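Local coordinates for protein HTH-type transcriptional regulator ascG (Escherichia coli, PDB 3BRQ) that represses transcription of the cryptic asc operon by binding DNA as a regulator of the LacI family, at residues G147-D150 with S154-R157; N28-G33 with K181-S186. One frame throughout, in Å; residues are numbered along the deposited sequence.

Contact 1 of 2, residues G147-D150 with S154-R157; sequences GSMD and SIER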
loop_
_atom_site.group_PDB
_atom_site.type_symbol
_atom_site.label_atom_id
_atom_site.label_comp_id
_atom_site.label_asym_id
_atom_site.label_seq_id
_atom_site.Cartn_x
_atom_site.Cartn_y
_atom_site.Cartn_z
ATOM N N GLY B 147 -1.177 -0.833 -17.422
ATOM C CA GLY B 147 -1.079 0.214 -16.398
ATOM C C GLY B 147 -0.886 1.548 -17.066
ATOM O O GLY B 147 -0.994 1.642 -18.324
ATOM N N SER B 148 -0.492 2.569 -16.279
ATOM C CA SER B 148 -0.299 3.893 -16.847
ATOM C C SER B 148 0.801 3.935 -17.943
ATOM O O SER B 148 1.788 3.192 -17.899
ATOM C CB SER B 148 0.019 4.906 -15.770
ATOM O OG SER B 148 1.199 4.544 -15.096
HETATM N N MSE B 149 0.672 4.798 -18.934
HETATM C CA MSE B 149 1.655 4.631 -20.032
HETATM C C MSE B 149 3.036 5.317 -19.784
HETATM O O MSE B 149 3.981 5.201 -20.602
HETATM C CB MSE B 149 1.035 4.892 -21.391
HETATM C CG MSE B 149 0.040 3.714 -21.847
HETATM SE SE MSE B 149 0.618 1.833 -21.437
HETATM C CE MSE B 149 2.060 1.798 -22.748
ATOM N N ASP B 150 3.136 5.986 -18.636
ATOM C CA ASP B 150 4.362 6.649 -18.193
ATOM C C ASP B 150 5.237 5.712 -17.359
ATOM O O ASP B 150 6.321 6.102 -16.907
ATOM C CB ASP B 150 4.075 7.976 -17.427
ATOM C CG ASP B 150 3.220 7.790 -16.142
ATOM O OD1 ASP B 150 2.688 6.697 -15.909
ATOM O OD2 ASP B 150 3.040 8.779 -15.368
ATOM N N SER B 154 4.764 -0.848 -16.555
ATOM C CA SER B 154 3.573 -1.022 -17.380
ATOM C C SER B 154 3.995 -1.286 -18.819
ATOM O O SER B 154 3.463 -2.191 -19.501
ATOM C CB SER B 154 2.782 0.262 -17.401
ATOM O OG SER B 154 1.709 0.081 -18.273
ATOM N N ILE B 155 4.956 -0.507 -19.276
ATOM C CA ILE B 155 5.444 -0.610 -20.694
ATOM C C ILE B 155 6.064 -2.002 -21.000
ATOM O O ILE B 155 5.816 -2.609 -22.034
ATOM C CB ILE B 155 6.452 0.479 -20.963
ATOM C CG1 ILE B 155 5.746 1.843 -21.007
ATOM C CG2 ILE B 155 7.196 0.258 -22.364
ATOM C CD1 ILE B 155 6.727 3.039 -20.953
ATOM N N GLU B 156 6.881 -2.509 -20.073
ATOM C CA GLU B 156 7.550 -3.826 -20.191
ATOM C C GLU B 156 6.557 -4.986 -20.192
ATOM O O GLU B 156 6.645 -5.914 -21.030
ATOM C CB GLU B 156 8.513 -3.987 -19.024
ATOM C CG GLU B 156 9.732 -3.040 -19.153
ATOM C CD GLU B 156 10.366 -3.201 -20.529
ATOM O OE1 GLU B 156 11.053 -4.238 -20.750
ATOM O OE2 GLU B 156 10.129 -2.327 -21.404
ATOM N N ARG B 157 5.572 -4.927 -19.293
ATOM C CA ARG B 157 4.546 -5.976 -19.247
ATOM C C ARG B 157 3.759 -6.069 -20.558
ATOM O O ARG B 157 3.378 -7.150 -21.027
ATOM C CB ARG B 157 3.597 -5.776 -18.027
ATOM C CG ARG B 157 4.367 -5.992 -16.718
ATOM C CD ARG B 157 3.446 -5.849 -15.405
ATOM N NE ARG B 157 4.319 -6.124 -14.279
ATOM C CZ ARG B 157 4.093 -5.737 -13.022
ATOM N NH1 ARG B 157 3.053 -4.940 -12.739
ATOM N NH2 ARG B 157 4.974 -6.076 -12.088
HETATM O O HOH W 1 0.843 -2.889 -18.922
#
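Ser-154 turns its hydroxyl into the backbone of the 147-150 loop, and the polar part of the contact gathers there. Its OG lies 3.1 Å from Ser-148 O, a weak hydrogen bond, not settled because Gly-147 O lies equally close to OG. With OG anti to the backbone N (chi1 176°), the hydroxyl points at the loop. Serine suits the place because its short side chain lets OG reach the loop carbonyl while Ser-154 CB stays 3.1 Å from Ser-148 O; glycine suits position 147 because a CB there would sit only about 3.3 Å from Ser-154 OG. A water completes the link, accepting from Gly-147 N at 3.2 Å and donating to Ser-154 O at 2.8 Å. Inside the loop, Ser-148 OG donates to Asp-150 OD1 (2.7 Å), coming at that oxygen almost end-on.

This is the beta-strand-to-helix turn of a Rossmann-like domain of the periplasmic binding protein type: the loop leaves strand 142-145 and runs into helix 152-167.

The apolar part lies on the outer side. Selenomethionine Met-149, bent at chi2 and chi3, brings CE back to within 4.1 Å of Ile-155 CG1, while Ile-155 CD1 rests 3.5 Å from Met-149 O.

Contact 2 of 2, residues N28-G33 with K181-S186; sequences NTLYHG and KWTPAS. With SO4 (sulfate ion), chain F.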
loop_
_atom_site.group_PDB
_atom_site.type_symbol
_atom_site.label_atom_id
_atom_site.label_comp_id
_atom_site.label_asym_id
_atom_site.label_seq_id
_atom_site.Cartn_x
_atom_site.Cartn_y
_atom_site.Cartn_z
ATOM N N ASN B 28 6.552 9.852 -6.439
ATOM C CA ASN B 28 5.233 9.914 -5.816
ATOM C C ASN B 28 4.144 9.412 -6.793
ATOM O O ASN B 28 3.325 10.173 -7.314
ATOM C CB ASN B 28 4.961 11.358 -5.366
ATOM C CG ASN B 28 3.638 11.508 -4.620
ATOM O OD1 ASN B 28 3.338 10.744 -3.745
ATOM N ND2 ASN B 28 2.844 12.490 -5.006
ATOM N N THR B 29 4.163 8.119 -7.063
ATOM C CA THR B 29 3.170 7.551 -7.955
ATOM C C THR B 29 2.225 6.725 -7.121
ATOM O O THR B 29 2.562 6.312 -6.009
ATOM C CB THR B 29 3.792 6.720 -9.053
ATOM O OG1 THR B 29 4.676 5.763 -8.466
ATOM C CG2 THR B 29 4.586 7.645 -10.036
ATOM N N LEU B 30 1.024 6.525 -7.630
ATOM C CA LEU B 30 0.001 5.852 -6.835
ATOM C C LEU B 30 0.346 4.352 -6.807
ATOM O O LEU B 30 0.173 3.682 -5.786
ATOM C CB LEU B 30 -1.388 6.068 -7.459
ATOM C CG LEU B 30 -2.511 5.306 -6.767
ATOM C CD1 LEU B 30 -2.816 5.837 -5.330
ATOM C CD2 LEU B 30 -3.751 5.354 -7.639
ATOM N N TYR B 31 0.859 3.859 -7.932
ATOM C CA TYR B 31 1.287 2.472 -8.050
ATOM C C TYR B 31 2.789 2.442 -8.222
ATOM O O TYR B 31 3.351 3.335 -8.856
ATOM C CB TYR B 31 0.648 1.787 -9.272
ATOM C CG TYR B 31 1.156 0.367 -9.530
ATOM C CD1 TYR B 31 0.705 -0.714 -8.768
ATOM C CD2 TYR B 31 2.106 0.113 -10.539
ATOM C CE1 TYR B 31 1.185 -2.028 -9.005
ATOM C CE2 TYR B 31 2.570 -1.176 -10.775
ATOM C CZ TYR B 31 2.108 -2.251 -10.024
ATOM O OH TYR B 31 2.610 -3.552 -10.285
ATOM N N HIS B 32 3.419 1.407 -7.654
ATOM C CA HIS B 32 4.813 1.107 -7.911
ATOM C C HIS B 32 4.941 -0.362 -8.284
ATOM O O HIS B 32 4.439 -1.229 -7.567
ATOM C CB HIS B 32 5.621 1.348 -6.629
ATOM C CG HIS B 32 5.867 2.784 -6.344
ATOM N ND1 HIS B 32 5.049 3.536 -5.519
ATOM C CD2 HIS B 32 6.830 3.629 -6.800
ATOM C CE1 HIS B 32 5.519 4.772 -5.454
ATOM N NE2 HIS B 32 6.592 4.853 -6.230
ATOM N N GLY B 33 5.658 -0.627 -9.373
ATOM C CA GLY B 33 6.028 -1.969 -9.790
ATOM C C GLY B 33 6.741 -2.784 -8.725
ATOM O O GLY B 33 6.536 -4.002 -8.655
ATOM N N LYS B 181 -5.200 2.233 -15.428
ATOM C CA LYS B 181 -4.517 3.266 -14.626
ATOM C C LYS B 181 -4.116 2.719 -13.273
ATOM O O LYS B 181 -3.805 3.519 -12.400
ATOM C CB LYS B 181 -5.396 4.490 -14.348
ATOM C CG LYS B 181 -6.419 4.866 -15.379
ATOM C CD LYS B 181 -6.678 6.368 -15.446
ATOM C CE LYS B 181 -5.990 6.971 -16.723
ATOM N NZ LYS B 181 -6.566 8.319 -17.094
ATOM N N TRP B 182 -4.101 1.378 -13.134
ATOM C CA TRP B 182 -3.626 0.652 -11.966
ATOM C C TRP B 182 -4.682 0.624 -10.846
ATOM O O TRP B 182 -4.500 -0.082 -9.871
ATOM C CB TRP B 182 -2.313 1.210 -11.348
ATOM C CG TRP B 182 -1.082 1.388 -12.214
ATOM C CD1 TRP B 182 -0.509 2.581 -12.567
ATOM C CD2 TRP B 182 -0.245 0.372 -12.771
ATOM N NE1 TRP B 182 0.621 2.370 -13.300
ATOM C CE2 TRP B 182 0.822 1.022 -13.432
ATOM C CE3 TRP B 182 -0.289 -1.017 -12.783
ATOM C CZ2 TRP B 182 1.830 0.330 -14.098
ATOM C CZ3 TRP B 182 0.712 -1.704 -13.419
ATOM C CH2 TRP B 182 1.756 -1.043 -14.082
ATOM N N THR B 183 -5.759 1.366 -10.987
ATOM C CA THR B 183 -6.851 1.383 -9.976
ATOM C C THR B 183 -7.872 0.244 -10.242
ATOM O O THR B 183 -8.042 -0.164 -11.411
ATOM C CB THR B 183 -7.621 2.707 -10.060
ATOM O OG1 THR B 183 -8.260 2.783 -11.344
ATOM C CG2 THR B 183 -6.655 3.950 -9.864
ATOM N N PRO B 184 -8.572 -0.255 -9.179
ATOM C CA PRO B 184 -9.665 -1.218 -9.347
ATOM C C PRO B 184 -10.737 -0.703 -10.315
ATOM O O PRO B 184 -11.131 -1.477 -11.261
ATOM C CB PRO B 184 -10.254 -1.370 -7.920
ATOM C CG PRO B 184 -9.117 -1.017 -6.985
ATOM C CD PRO B 184 -8.328 0.073 -7.755
ATOM N N ALA B 185 -11.132 0.589 -10.170
ATOM C CA ALA B 185 -12.124 1.166 -11.102
ATOM C C ALA B 185 -11.683 1.042 -12.565
ATOM O O ALA B 185 -12.504 0.806 -13.455
ATOM C CB ALA B 185 -12.337 2.603 -10.827
ATOM N N SER B 186 -10.408 1.268 -12.807
ATOM C CA SER B 186 -9.928 1.264 -14.178
ATOM C C SER B 186 -9.969 -0.183 -14.666
ATOM O O SER B 186 -10.070 -0.437 -15.879
ATOM C CB SER B 186 -8.509 1.874 -14.298
ATOM O OG SER B 186 -7.596 1.108 -13.536
HETATM S S SO4 F . 7.080 1.988 -12.096
HETATM O O1 SO4 F . 7.691 1.191 -13.108
HETATM O O2 SO4 F . 7.736 3.322 -12.069
HETATM O O3 SO4 F . 5.646 1.989 -12.230
HETATM O O4 SO4 F . 7.256 1.258 -10.845
#
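Leu-30 and Tyr-31 carry the loop's side of this contact, meeting Thr-183 and Trp-182. Just ahead of them, Thr-29 shapes the loop: its OG1 donates to Tyr-31 O at 2.8 Å, from above the carbonyl plane, tying the two residues on either side of Leu-30 together. Leu-30 then sends its CD2 branch to Thr-183 CG2 (3.9 Å), a meeting of two methyl groups whose side chains cross at about a right angle.

Tyr-31 makes the main contact. Its CG is anti to the backbone N (chi1 175°), which carries the ring across to Trp-182, where it forms an offset stack on the six-membered ring, centroids 3.8 Å apart and planes at 19°. Tyr-31 CD2 lies over the indole, 3.3 Å from Trp-182 CD2, and Tyr-31 CB makes a CH-pi contact over the five-membered ring. Tryptophan fits because its two rings together cover both the CB and the phenol ring. Were Trp-182 replaced by an alanine, Tyr-31 would probably lose the ring stacked on this face, and Ser-148 OG the N-H that it meets. Finally, Gly-33 N donates to sulfate O4 at 2.9 Å; a CB on Gly-33 would be crowded by that oxygen.

The 28-33 loop links strand 21-27 of the five-stranded parallel sheet to helix 36-49, whereas Thr-183 sits at the N-cap position of helix 184-197, which follows strand 177-178 of the mixed sheet; the stack therefore joins the two lobes.

In the fold
Contact 1 belongs to the C-terminal lobe, while contact 2 reaches across the cleft from the N-terminal lobe to it; their centres are about 11 Å apart. Ser-148 OG, its proton given to Asp-150, can accept from Trp-182 NE1 (2.9 Å), consistent with fixing the turn of the indole. The Tyr-31 hydroxyl, whose main partner is Asp-236, also meets Arg-157 NH1. Ser-154 CB packs 3.4 Å from Trp-182 CZ2. A bound sodium ion lies about 3 Å from the Trp-182 side chain and about 4 Å from that of Ser-148. The sulfate, probably from the crystallisation liquor, is also hydrogen-bonded by Ser-151, Thr-153, Tyr-84 and Arg-86, a polar site consistent with the effector pocket of LacI-family repressors.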